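Local coordinates for putative alpha-ketoglutarate-dependent taurine dioxygenase (Burkholderia xenovorans, PDB 5HSX), which probably acts as an iron(II)- and 2-oxoglutarate-dependent dioxygenase of the TauD/TfdA family, at residues Q71-S76 / H95-S100; R45-I50 / A77-L82; F169-R174 / V299-T304; A128-P133 / S306-G311; L274-I279 / F284-Y289. All coordinates share one frame; numbering follows the deposited sequence.

Contact 1 (Q71-S76 / H95-S100); sequences QHVAFS and HPEVYS
Val73, in the middle of the helical segment 71-76, faces Glu97 in the type I beta turn that runs from His95 to Val98, with 7.1 Å between Val73 CA and Glu97 CA. The turn is closed by Val98 N on His95 O, and beyond it the chain enters an edge strand. No hydrogen bond joins the two segments; the Val73 CG2 methyl carries the contact. Val73 CG2, anti to its own carbonyl carbon (chi1 168° places CG1 opposite the backbone N), meets Val98 CG2 at 3.6 Å, a methyl-to-methyl touch between two valines of like rotamer. The same Val73 CG2 lies 4.0 Å from Glu97 CB, and the Glu97 chain, bent at chi2, crosses the valine at about a right angle, which brings its OE2 alongside that methyl too. Within the helix, Ser76 OG donates to His72 O at 2.7 Å, and Ser76 N reaches the same oxygen from the other face of its plane. Helix 69-77 packs on the large mixed sheet of the cupin-type core, on strands 135-140 and 287-293: His72 bonds to Arg139 and Ile137 O of the former, Ser76 to Thr291 of the latter, and strand 99-101 pairs with 287-293 as the outermost strand of this chain's sheet.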
# COMPACT_ATOMS: atom_id res chain seq x y z
N GLN B 71 20.82 17.59 -16.31
CA GLN B 71 20.44 18.14 -15.02
C GLN B 71 20.20 17.04 -14.00
O GLN B 71 20.54 17.20 -12.82
CB GLN B 71 19.20 19.03 -15.17
CG GLN B 71 19.49 20.35 -15.87
CD GLN B 71 18.24 21.00 -16.45
OE1 GLN B 71 17.20 20.36 -16.60
NE2 GLN B 71 18.35 22.28 -16.79
N HIS B 72 19.62 15.92 -14.43
CA HIS B 72 19.41 14.78 -13.55
C HIS B 72 20.74 14.24 -13.03
O HIS B 72 20.91 13.98 -11.83
CB HIS B 72 18.62 13.71 -14.32
CG HIS B 72 18.21 12.51 -13.52
ND1 HIS B 72 17.39 11.53 -14.04
CD2 HIS B 72 18.51 12.13 -12.26
CE1 HIS B 72 17.20 10.59 -13.13
NE2 HIS B 72 17.87 10.93 -12.04
N VAL B 73 21.72 14.09 -13.93
CA VAL B 73 23.04 13.63 -13.50
C VAL B 73 23.70 14.65 -12.58
O VAL B 73 24.29 14.29 -11.56
CB VAL B 73 23.92 13.32 -14.73
CG1 VAL B 73 25.38 13.11 -14.32
CG2 VAL B 73 23.39 12.09 -15.47
N ALA B 74 23.60 15.93 -12.93
CA ALA B 74 24.24 16.97 -12.12
C ALA B 74 23.65 17.01 -10.71
O ALA B 74 24.38 17.17 -9.73
CB ALA B 74 24.10 18.33 -12.80
N PHE B 75 22.33 16.87 -10.60
CA PHE B 75 21.72 16.80 -9.27
C PHE B 75 22.24 15.61 -8.49
O PHE B 75 22.58 15.73 -7.31
CB PHE B 75 20.20 16.73 -9.38
CG PHE B 75 19.51 16.41 -8.08
CD1 PHE B 75 19.33 17.39 -7.11
CD2 PHE B 75 19.03 15.13 -7.81
CE1 PHE B 75 18.69 17.11 -5.91
CE2 PHE B 75 18.40 14.84 -6.61
CZ PHE B 75 18.23 15.83 -5.66
N SER B 76 22.32 14.45 -9.15
CA SER B 76 22.72 13.23 -8.47
C SER B 76 24.16 13.31 -7.97
O SER B 76 24.47 12.82 -6.87
CB SER B 76 22.57 12.04 -9.42
OG SER B 76 21.27 12.02 -9.97
N HIS B 95 24.68 8.83 -22.38
CA HIS B 95 24.53 9.04 -20.94
C HIS B 95 24.64 7.70 -20.23
O HIS B 95 23.63 7.07 -19.87
CB HIS B 95 23.19 9.72 -20.62
CG HIS B 95 23.02 11.04 -21.31
ND1 HIS B 95 23.68 12.18 -20.93
CD2 HIS B 95 22.27 11.38 -22.39
CE1 HIS B 95 23.35 13.18 -21.73
NE2 HIS B 95 22.49 12.72 -22.62
N PRO B 96 25.87 7.24 -19.98
CA PRO B 96 26.03 5.94 -19.31
C PRO B 96 25.49 5.92 -17.89
O PRO B 96 25.29 4.83 -17.34
CB PRO B 96 27.56 5.73 -19.33
CG PRO B 96 28.12 7.11 -19.39
CD PRO B 96 27.16 7.91 -20.23
N GLU B 97 25.23 7.08 -17.29
CA GLU B 97 24.73 7.14 -15.93
C GLU B 97 23.22 6.99 -15.83
O GLU B 97 22.71 6.81 -14.73
CB GLU B 97 25.10 8.47 -15.27
CG GLU B 97 26.54 8.91 -15.46
CD GLU B 97 26.74 9.71 -16.73
OE1 GLU B 97 27.81 10.34 -16.85
OE2 GLU B 97 25.84 9.72 -17.61
N VAL B 98 22.51 7.09 -16.95
CA VAL B 98 21.05 7.21 -16.93
C VAL B 98 20.45 5.92 -17.48
O VAL B 98 20.81 5.47 -18.57
CB VAL B 98 20.58 8.43 -17.73
CG1 VAL B 98 19.07 8.55 -17.66
CG2 VAL B 98 21.25 9.68 -17.18
N TYR B 99 19.51 5.35 -16.73
CA TYR B 99 18.83 4.12 -17.11
C TYR B 99 17.39 4.43 -17.47
O TYR B 99 16.69 5.10 -16.71
CB TYR B 99 18.87 3.10 -15.97
CG TYR B 99 20.27 2.85 -15.46
CD1 TYR B 99 20.77 3.58 -14.39
CD2 TYR B 99 21.08 1.90 -16.05
CE1 TYR B 99 22.06 3.36 -13.92
CE2 TYR B 99 22.37 1.67 -15.59
CZ TYR B 99 22.85 2.41 -14.52
OH TYR B 99 24.12 2.20 -14.05
N SER B 100 16.96 3.94 -18.63
CA SER B 100 15.61 4.17 -19.12
C SER B 100 14.67 3.12 -18.54
O SER B 100 14.99 1.93 -18.55
CB SER B 100 15.59 4.13 -20.65
OG SER B 100 14.28 4.29 -21.16

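Contact 2 (R45-I50 / A77-L82); sequences RQIAEI and AQFGEL
Ile47 of helix 44-57 packs on Gln78 and Phe79; the contact joins that helix to the chain leaving helix 69-77, beside the mixed sheet of the double-stranded beta-helix (cupin) fold. The CA atoms of Ile47 and Gln78 are 7.0 Å apart. From Ile47 CB the side chain forks. The CG2 branch, opposite the backbone N, reaches Gln78 O at 3.6 Å and Phe79 CE1 at 3.7 Å, touching both a backbone carbonyl and a ring. The other branch starts at CG1, which lies near Gln78 CB, and runs out with chi2 at 164° to CD1; this tip rests against the aliphatic part of Gln78, 3.8 Å from its CB, and also skirts CD and OE1. Ile47 and Gln78 cross at about a right angle, so the isoleucine lies across the glutamine chain. The amide end of Gln78 is held by other residues: OE1 accepts from Leu42 N, and NE2 makes a weak bond to Phe75 O. One helical turn on, Ile50 continues the apolar strip against the buried Phe79, whose ring also meets Phe265 edge-to-face and the ring of Phe75. Phe79 O accepts from Arg51 of the same helix 44-57. At the far end of the Phe79 ring, CZ touches Ile50 CG2 at 3.7 Å.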
# COMPACT_ATOMS: atom_id res chain seq x y z
N ARG B 45 24.34 24.15 1.73
CA ARG B 45 23.35 24.00 2.79
C ARG B 45 22.12 23.26 2.28
O ARG B 45 21.56 22.42 3.00
CB ARG B 45 22.95 25.36 3.35
N GLN B 46 21.69 23.55 1.05
CA GLN B 46 20.55 22.82 0.48
C GLN B 46 20.87 21.34 0.32
O GLN B 46 20.03 20.49 0.61
CB GLN B 46 20.17 23.41 -0.88
CG GLN B 46 19.51 24.77 -0.84
CD GLN B 46 19.25 25.29 -2.24
OE1 GLN B 46 20.18 25.73 -2.94
NE2 GLN B 46 18.00 25.23 -2.67
N ILE B 47 22.07 21.03 -0.19
CA ILE B 47 22.47 19.64 -0.34
C ILE B 47 22.47 18.92 1.00
O ILE B 47 21.99 17.79 1.12
CB ILE B 47 23.85 19.56 -1.02
CG1 ILE B 47 23.77 20.10 -2.46
CG2 ILE B 47 24.36 18.13 -1.01
CD1 ILE B 47 25.13 20.42 -3.07
N ALA B 48 23.01 19.57 2.04
CA ALA B 48 23.05 18.93 3.35
C ALA B 48 21.65 18.73 3.90
O ALA B 48 21.37 17.72 4.56
CB ALA B 48 23.91 19.75 4.31
N GLU B 49 20.75 19.69 3.65
CA GLU B 49 19.38 19.55 4.16
C GLU B 49 18.64 18.43 3.46
O GLU B 49 17.90 17.68 4.11
CB GLU B 49 18.62 20.87 4.00
CG GLU B 49 19.07 21.95 4.96
CD GLU B 49 18.43 23.29 4.68
OE1 GLU B 49 18.41 24.15 5.59
OE2 GLU B 49 17.94 23.50 3.55
N ILE B 50 18.80 18.32 2.14
CA ILE B 50 18.18 17.22 1.41
C ILE B 50 18.73 15.88 1.90
O ILE B 50 17.97 14.93 2.13
CB ILE B 50 18.40 17.40 -0.11
CG1 ILE B 50 17.65 18.64 -0.60
CG2 ILE B 50 17.96 16.15 -0.88
CD1 ILE B 50 17.95 19.00 -2.04
N ALA B 77 25.05 13.92 -8.75
CA ALA B 77 26.47 13.94 -8.40
C ALA B 77 26.75 14.76 -7.15
O ALA B 77 27.84 14.65 -6.58
CB ALA B 77 27.31 14.48 -9.56
N GLN B 78 25.79 15.57 -6.71
CA GLN B 78 25.95 16.32 -5.47
C GLN B 78 25.85 15.43 -4.24
O GLN B 78 26.17 15.88 -3.14
CB GLN B 78 24.92 17.45 -5.40
CG GLN B 78 25.07 18.46 -6.53
CD GLN B 78 23.92 19.46 -6.60
OE1 GLN B 78 24.15 20.66 -6.76
NE2 GLN B 78 22.69 18.97 -6.51
N PHE B 79 25.41 14.18 -4.40
CA PHE B 79 25.22 13.28 -3.28
C PHE B 79 26.11 12.05 -3.33
O PHE B 79 26.16 11.31 -2.33
CB PHE B 79 23.74 12.86 -3.18
CG PHE B 79 22.81 14.03 -3.03
CD1 PHE B 79 22.50 14.53 -1.77
CD2 PHE B 79 22.28 14.67 -4.14
CE1 PHE B 79 21.65 15.62 -1.62
CE2 PHE B 79 21.43 15.77 -4.00
CZ PHE B 79 21.12 16.24 -2.74
N GLY B 80 26.83 11.81 -4.42
CA GLY B 80 27.69 10.64 -4.48
C GLY B 80 28.22 10.43 -5.88
O GLY B 80 28.11 11.30 -6.75
N GLU B 81 28.83 9.26 -6.07
CA GLU B 81 29.38 8.85 -7.36
C GLU B 81 28.31 8.11 -8.15
O GLU B 81 27.67 7.19 -7.63
CB GLU B 81 30.60 7.95 -7.19
CG GLU B 81 31.86 8.66 -6.81
CD GLU B 81 32.36 9.53 -7.93
OE1 GLU B 81 32.07 10.74 -7.91
OE2 GLU B 81 33.01 8.99 -8.85
N LEU B 82 28.14 8.48 -9.42
CA LEU B 82 27.14 7.83 -10.26
C LEU B 82 27.64 6.46 -10.72
O LEU B 82 28.80 6.31 -11.10
CB LEU B 82 26.83 8.70 -11.48
CG LEU B 82 25.91 9.92 -11.40
CD1 LEU B 82 24.52 9.48 -11.04
CD2 LEU B 82 26.40 10.97 -10.42

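Contact 3 (F169-R174 / V299-T304); sequences FVDGLR and VGPDGT
Asp171, at the end of helix 164-171, and Pro301, in the type I turn from Gly300 to Gly303, bring their CA atoms within 6.1 Å. The closer-packed part has two patches. In the first, the Pro301 ring sits against the end of the helix, its CD 3.6 Å from Asp171 O and its CG 3.9 Å from Asp171 OD1, the two side chains crossing at about a right angle. Asp171 OD1 hydrogen-bonds to Tyr159 OH, and OD2 forms a salt bridge with Arg216. In the second patch Arg174, bent at chi2 and chi3, curls its guanidinium against Thr304: CG2 of the threonine lies over one face, 3.7 Å from Arg174 NH2, while NH1 donates to Thr304 O at 3.2 Å. That bond is poorly directed, with an N-H...O angle of 141° and the donor well above the carbonyl plane; Gly300 N reaches the oxygen from the opposite face. Arg174 also bonds to Gln305 O and forms a salt bridge with Glu203, which together would restrain the guanidinium.

The solvent side is looser. There a water spans the gap, donating to Asp302 OD2 at 3.1 Å and only weakly to Gly172 O. Asp302 OD1 accepts from Thr304 N at 2.9 Å. Gly303, the turn's last residue, has a positive phi (88°), where the lack of a side chain avoids a clash with the preceding carbonyl oxygen. Backbone N-H to Asp oxygen two residues back defines an Asx turn, here overlapping a type I beta turn in the loop leading to strand 307-310.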
# COMPACT_ATOMS: atom_id res chain seq x y z
N PHE B 169 18.41 -12.78 17.33
CA PHE B 169 18.58 -13.93 16.44
C PHE B 169 19.05 -13.50 15.05
O PHE B 169 20.06 -14.00 14.54
CB PHE B 169 17.25 -14.70 16.35
CG PHE B 169 17.32 -15.94 15.50
CD1 PHE B 169 18.36 -16.85 15.63
CD2 PHE B 169 16.31 -16.22 14.59
CE1 PHE B 169 18.40 -18.00 14.85
CE2 PHE B 169 16.34 -17.36 13.80
CZ PHE B 169 17.38 -18.25 13.93
N VAL B 170 18.33 -12.58 14.39
CA VAL B 170 18.70 -12.22 13.03
C VAL B 170 19.99 -11.40 13.00
O VAL B 170 20.67 -11.39 11.97
CB VAL B 170 17.55 -11.49 12.31
CG1 VAL B 170 16.30 -12.37 12.30
CG2 VAL B 170 17.25 -10.15 12.96
N ASP B 171 20.36 -10.73 14.10
CA ASP B 171 21.64 -10.02 14.14
C ASP B 171 22.80 -10.91 13.70
O ASP B 171 23.74 -10.44 13.04
CB ASP B 171 21.94 -9.52 15.56
CG ASP B 171 21.15 -8.29 15.94
OD1 ASP B 171 20.57 -7.62 15.05
OD2 ASP B 171 21.13 -7.99 17.16
N GLY B 172 22.76 -12.19 14.07
CA GLY B 172 23.83 -13.11 13.80
C GLY B 172 23.73 -13.89 12.50
O GLY B 172 24.61 -14.71 12.22
N LEU B 173 22.70 -13.65 11.70
CA LEU B 173 22.45 -14.45 10.50
C LEU B 173 22.98 -13.78 9.25
O LEU B 173 23.06 -12.55 9.16
CB LEU B 173 20.95 -14.71 10.34
CG LEU B 173 20.30 -15.50 11.49
CD1 LEU B 173 18.81 -15.70 11.22
CD2 LEU B 173 21.00 -16.84 11.68
N ARG B 174 23.35 -14.62 8.27
CA ARG B 174 23.80 -14.20 6.95
C ARG B 174 22.88 -14.80 5.89
O ARG B 174 22.28 -15.86 6.11
CB ARG B 174 25.23 -14.65 6.68
CG ARG B 174 26.17 -14.37 7.84
CD ARG B 174 26.70 -12.97 7.77
NE ARG B 174 27.70 -12.84 6.71
CZ ARG B 174 28.33 -11.71 6.41
NH1 ARG B 174 28.06 -10.60 7.09
NH2 ARG B 174 29.22 -11.69 5.43
N VAL B 299 27.91 -4.09 6.21
CA VAL B 299 28.48 -4.66 7.42
C VAL B 299 27.34 -5.04 8.36
O VAL B 299 26.38 -4.28 8.49
CB VAL B 299 29.43 -3.66 8.11
CG1 VAL B 299 30.09 -4.31 9.29
CG2 VAL B 299 30.46 -3.12 7.12
N GLY B 300 27.46 -6.19 9.02
CA GLY B 300 26.49 -6.61 10.00
C GLY B 300 26.84 -6.15 11.40
O GLY B 300 27.88 -5.49 11.63
N PRO B 301 25.99 -6.47 12.38
CA PRO B 301 26.24 -6.00 13.75
C PRO B 301 27.56 -6.48 14.32
O PRO B 301 28.15 -5.77 15.15
CB PRO B 301 25.05 -6.57 14.53
CG PRO B 301 23.96 -6.61 13.51
CD PRO B 301 24.64 -7.05 12.24
N ASP B 302 28.04 -7.66 13.92
CA ASP B 302 29.32 -8.16 14.42
C ASP B 302 30.52 -7.64 13.64
O ASP B 302 31.65 -8.07 13.91
CB ASP B 302 29.32 -9.70 14.43
CG ASP B 302 29.36 -10.32 13.03
OD1 ASP B 302 29.25 -9.58 12.04
OD2 ASP B 302 29.49 -11.55 12.92
N GLY B 303 30.32 -6.74 12.68
CA GLY B 303 31.42 -6.18 11.92
C GLY B 303 31.80 -6.95 10.68
O GLY B 303 32.69 -6.50 9.94
N THR B 304 31.17 -8.09 10.41
CA THR B 304 31.53 -8.91 9.25
C THR B 304 30.98 -8.27 7.98
O THR B 304 29.77 -8.05 7.85
CB THR B 304 30.97 -10.33 9.40
OG1 THR B 304 31.35 -10.86 10.67
CG2 THR B 304 31.54 -11.23 8.30
O HOH W 1 27.29 -12.77 11.18

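Contact 4 (A128-P133 / S306-G311); sequences AAVNPP and SVAIEG
A strand with a classic beta bulge, 307-310 of the five-stranded antiparallel sheet, is met by the loop 128-133 that joins strand 122-123, which carries the metal-binding His123, to strand 135-140 of the large mixed sheet. The bulge lies at Ile309 and Glu310, which both face Val201 of the neighbouring strand 200-209. Val130 is the residue that makes the contact, its CA 5.3 Å from Ala308 CA. No hydrogen bond passes between the segments; the valine leans on the backbone of 306-308 as much as on the side chains there. Its CG2, which chi1 (71°) turns opposite the backbone N, lies 3.7 Å from Ala308 N and 3.9 Å from Ser306 O, so one methyl spans the peptide groups that flank Val307. The same methyl comes 4.1 Å from Ser306 CB. Beside it, Val130 CB meets Ala308 CB at 4.0 Å, a light touch of two aliphatic carbons. Val307, between these two, points its side chain away from the loop and packs on Arg174 of strand 174-179.

The polar end of Ser306 is used outside the pair: OG, anti to its carbonyl carbon, bonds to His204 ND1, and the imidazole's NE2 makes a weak bond to Ala129 O. His204 therefore bridges both segments from strand 200-209. Ala128 O is likewise held by Thr202 OG1 of that strand. Strand 307-310 thus runs along strand 200-209, pairing with it through Glu203 and Val201, while the loop 128-133 rests against both and continues through Pro132 and Pro133 into strand 135-140.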
# COMPACT_ATOMS: atom_id res chain seq x y z
N ALA B 128 22.14 -8.57 -5.02
CA ALA B 128 22.96 -9.70 -5.42
C ALA B 128 24.43 -9.33 -5.57
O ALA B 128 25.26 -10.23 -5.72
CB ALA B 128 22.43 -10.32 -6.71
N ALA B 129 24.76 -8.04 -5.56
CA ALA B 129 26.14 -7.58 -5.67
C ALA B 129 26.73 -7.35 -4.28
O ALA B 129 26.01 -7.12 -3.31
CB ALA B 129 26.21 -6.30 -6.48
N VAL B 130 28.06 -7.37 -4.20
CA VAL B 130 28.71 -7.21 -2.90
C VAL B 130 28.64 -5.76 -2.42
O VAL B 130 28.63 -5.50 -1.21
CB VAL B 130 30.17 -7.71 -2.94
CG1 VAL B 130 31.04 -6.77 -3.77
CG2 VAL B 130 30.73 -7.86 -1.52
N ASN B 131 28.56 -4.80 -3.35
CA ASN B 131 28.43 -3.37 -3.02
C ASN B 131 27.18 -2.81 -3.71
O ASN B 131 27.28 -2.15 -4.75
CB ASN B 131 29.68 -2.60 -3.43
CG ASN B 131 30.02 -2.78 -4.91
OD1 ASN B 131 29.79 -3.84 -5.49
ND2 ASN B 131 30.51 -1.72 -5.52
N PRO B 132 26.00 -3.04 -3.14
CA PRO B 132 24.78 -2.51 -3.75
C PRO B 132 24.79 -0.99 -3.74
O PRO B 132 25.40 -0.37 -2.85
CB PRO B 132 23.66 -3.07 -2.86
CG PRO B 132 24.29 -4.28 -2.19
CD PRO B 132 25.71 -3.86 -1.94
N PRO B 133 24.13 -0.36 -4.71
CA PRO B 133 24.10 1.11 -4.72
C PRO B 133 23.40 1.64 -3.48
O PRO B 133 22.41 1.06 -3.01
CB PRO B 133 23.30 1.44 -5.99
CG PRO B 133 22.48 0.21 -6.25
CD PRO B 133 23.37 -0.93 -5.83
N SER B 306 29.99 -8.14 3.94
CA SER B 306 29.48 -9.00 2.88
C SER B 306 30.63 -9.61 2.08
O SER B 306 31.74 -9.08 2.02
CB SER B 306 28.56 -8.20 1.95
OG SER B 306 27.53 -7.56 2.69
N VAL B 307 30.35 -10.76 1.46
CA VAL B 307 31.35 -11.53 0.73
C VAL B 307 30.79 -11.88 -0.64
O VAL B 307 29.73 -12.49 -0.74
CB VAL B 307 31.76 -12.81 1.48
CG1 VAL B 307 32.80 -13.59 0.67
CG2 VAL B 307 32.29 -12.48 2.85
N ALA B 308 31.52 -11.51 -1.69
CA ALA B 308 31.16 -11.96 -3.03
C ALA B 308 31.45 -13.45 -3.19
O ALA B 308 32.53 -13.92 -2.82
CB ALA B 308 31.93 -11.16 -4.08
N ILE B 309 30.50 -14.18 -3.75
CA ILE B 309 30.66 -15.60 -4.03
C ILE B 309 30.82 -15.87 -5.52
O ILE B 309 31.72 -16.60 -5.94
CB ILE B 309 29.48 -16.41 -3.44
CG1 ILE B 309 29.39 -16.19 -1.93
CG2 ILE B 309 29.61 -17.89 -3.79
CD1 ILE B 309 28.15 -16.76 -1.33
N GLU B 310 29.97 -15.26 -6.34
CA GLU B 310 30.05 -15.37 -7.80
C GLU B 310 29.65 -14.05 -8.43
O GLU B 310 28.90 -13.27 -7.84
CB GLU B 310 29.13 -16.47 -8.35
CG GLU B 310 29.60 -17.89 -8.13
CD GLU B 310 28.80 -18.87 -8.96
OE1 GLU B 310 28.51 -18.56 -10.14
OE2 GLU B 310 28.45 -19.95 -8.44
N GLY B 311 30.15 -13.80 -9.64
CA GLY B 311 29.64 -12.65 -10.36
C GLY B 311 30.61 -11.98 -11.30
O GLY B 311 31.78 -11.78 -10.98

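Contact 5 (L274-I279 / F284-Y289); sequences LAPTDI and FDRQLY
Pro276 and Ile279 close on Arg286 across the connection between strands 271-274 and 287-293, which belong to the two sheets of the double-stranded beta-helix (cupin) core. Strand 271-274 carries His273, one of the residues at the metal site.

The packing is of aliphatic groups against a long arginine. Arg286 runs fully extended from CG to NE, with chi1 to chi3 all near 180°, and so carries its guanidinium across to the opposing loop. Ile279 lies across this chain at about a right angle: its CG2 touches Arg286 CD at 3.6 Å, and its CD1 comes obliquely to the guanidinium, 4.0 Å from NH1. The isoleucine is poorly ordered, so its side of the contact is less sharply defined.

The guanidinium is covered on both faces. Pro276 CG sits over one face, offset toward the rim, 3.6 Å from Arg286 NH2. Leu288 CD1, two residues along the strand from the arginine, lies over the centre of the opposite face, 3.5 Å above the plane. The flat group is thus held between a proline and a leucine, and Trp258 adds a cation-pi contact.

The arginine's polar bonds go beyond the two segments. Arg286 NH2 makes a weak bond to Gly148 O, and NH1 bonds to a glycerol, probably from the crystallisation liquor. Asp278 OD1 accepts from Gly148 N, so Gly148 meets both sides of the connection. Local to the strand, Gln287 NE2 bonds to Ser100 OG and also to Leu288 O at 3.0 Å, its N-H reaching that carbonyl oxygen from above the carbonyl plane.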
# COMPACT_ATOMS: atom_id res chain seq x y z
N LEU B 274 8.68 -1.44 -4.28
CA LEU B 274 7.78 -2.28 -5.05
C LEU B 274 7.38 -1.52 -6.31
O LEU B 274 6.74 -0.46 -6.22
CB LEU B 274 6.54 -2.63 -4.23
CG LEU B 274 5.45 -3.39 -4.98
CD1 LEU B 274 5.94 -4.79 -5.36
CD2 LEU B 274 4.19 -3.46 -4.13
N ALA B 275 7.76 -2.05 -7.47
CA ALA B 275 7.38 -1.46 -8.74
C ALA B 275 5.93 -1.79 -9.07
O ALA B 275 5.40 -2.82 -8.65
CB ALA B 275 8.29 -1.97 -9.86
N PRO B 276 5.25 -0.92 -9.82
CA PRO B 276 3.86 -1.20 -10.16
C PRO B 276 3.74 -2.35 -11.15
O PRO B 276 4.62 -2.58 -11.97
CB PRO B 276 3.38 0.11 -10.79
CG PRO B 276 4.63 0.70 -11.36
CD PRO B 276 5.69 0.38 -10.35
N THR B 277 2.63 -3.07 -11.05
CA THR B 277 2.27 -4.07 -12.04
C THR B 277 1.01 -3.70 -12.81
O THR B 277 0.71 -4.34 -13.82
CB THR B 277 2.07 -5.44 -11.37
OG1 THR B 277 1.01 -5.36 -10.41
CG2 THR B 277 3.35 -5.88 -10.68
N ASP B 278 0.27 -2.68 -12.36
CA ASP B 278 -0.97 -2.27 -13.00
C ASP B 278 -0.75 -1.52 -14.31
O ASP B 278 -1.72 -1.20 -14.99
CB ASP B 278 -1.80 -1.41 -12.05
CG ASP B 278 -1.07 -0.13 -11.63
OD1 ASP B 278 0.13 0.02 -11.95
OD2 ASP B 278 -1.69 0.72 -10.96
N ILE B 279 0.50 -1.20 -14.66
CA ILE B 279 0.76 -0.54 -15.94
C ILE B 279 0.56 -1.53 -17.08
O ILE B 279 -0.09 -1.21 -18.08
CB ILE B 279 2.17 0.09 -15.95
CG1 ILE B 279 3.24 -0.92 -15.54
CG2 ILE B 279 2.21 1.30 -15.04
CD1 ILE B 279 4.64 -0.34 -15.50
N PHE B 284 -1.77 3.49 -21.15
CA PHE B 284 -0.95 4.69 -21.05
C PHE B 284 0.54 4.39 -21.21
O PHE B 284 1.04 3.37 -20.72
CB PHE B 284 -1.17 5.38 -19.71
CG PHE B 284 -2.60 5.66 -19.38
CD1 PHE B 284 -3.17 5.15 -18.22
CD2 PHE B 284 -3.38 6.44 -20.21
CE1 PHE B 284 -4.49 5.41 -17.89
CE2 PHE B 284 -4.71 6.70 -19.90
CZ PHE B 284 -5.26 6.19 -18.74
N ASP B 285 1.25 5.30 -21.87
CA ASP B 285 2.69 5.22 -21.95
C ASP B 285 3.31 5.71 -20.65
O ASP B 285 2.73 6.53 -19.93
CB ASP B 285 3.22 6.04 -23.12
CG ASP B 285 3.00 5.35 -24.46
OD1 ASP B 285 2.08 4.51 -24.55
OD2 ASP B 285 3.74 5.65 -25.41
N ARG B 286 4.50 5.20 -20.34
CA ARG B 286 5.16 5.51 -19.08
C ARG B 286 6.66 5.50 -19.31
O ARG B 286 7.22 4.47 -19.71
CB ARG B 286 4.77 4.50 -18.00
CG ARG B 286 5.25 4.83 -16.59
CD ARG B 286 4.65 3.83 -15.60
NE ARG B 286 4.95 4.12 -14.19
CZ ARG B 286 5.96 3.57 -13.52
NH1 ARG B 286 6.77 2.72 -14.14
NH2 ARG B 286 6.16 3.86 -12.24
N GLN B 287 7.32 6.64 -19.07
CA GLN B 287 8.75 6.77 -19.29
C GLN B 287 9.37 7.47 -18.09
O GLN B 287 9.01 8.61 -17.78
CB GLN B 287 9.06 7.56 -20.56
CG GLN B 287 10.55 7.78 -20.81
CD GLN B 287 11.28 6.51 -21.22
OE1 GLN B 287 10.95 5.90 -22.24
NE2 GLN B 287 12.27 6.10 -20.45
N LEU B 288 10.29 6.78 -17.42
CA LEU B 288 11.06 7.36 -16.33
C LEU B 288 12.54 7.14 -16.62
O LEU B 288 12.91 6.35 -17.49
CB LEU B 288 10.68 6.74 -14.98
CG LEU B 288 9.22 6.87 -14.52
CD1 LEU B 288 8.37 5.71 -15.02
CD2 LEU B 288 9.13 6.98 -12.99
N TYR B 289 13.38 7.87 -15.88
CA TYR B 289 14.82 7.71 -15.98
C TYR B 289 15.40 7.66 -14.58
O TYR B 289 14.92 8.37 -13.69
CB TYR B 289 15.47 8.84 -16.79
CG TYR B 289 15.01 8.87 -18.22
CD1 TYR B 289 15.58 8.04 -19.17
CD2 TYR B 289 13.98 9.71 -18.61
CE1 TYR B 289 15.14 8.05 -20.50
CE2 TYR B 289 13.53 9.74 -19.92
CZ TYR B 289 14.12 8.91 -20.86
OH TYR B 289 13.67 8.94 -22.15

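Contacts 1 and 5 lie at the end of the large mixed sheet formed by strands 99-101 and 287-293, and contact 2 further along it, whereas contacts 3 and 4 lie beside the five-stranded antiparallel sheet. Contacts 1 and 2, 14 Å apart between centres, interlock along the chain and touch where Leu82 packs on Ser76 and Glu97. Contact 5 lies 19 Å from contact 1, centre to centre. Contacts 3 and 4, 16 Å apart, meet where Arg174 packs on Ser306 and Val307. Contacts 1 and 3 lie about 34 Å apart on opposite sides of the chain's centre. Contact 5 closes a short loop, whereas contacts 3 and 4 bring residues 299-311 back to residues 169-174 and 128-133.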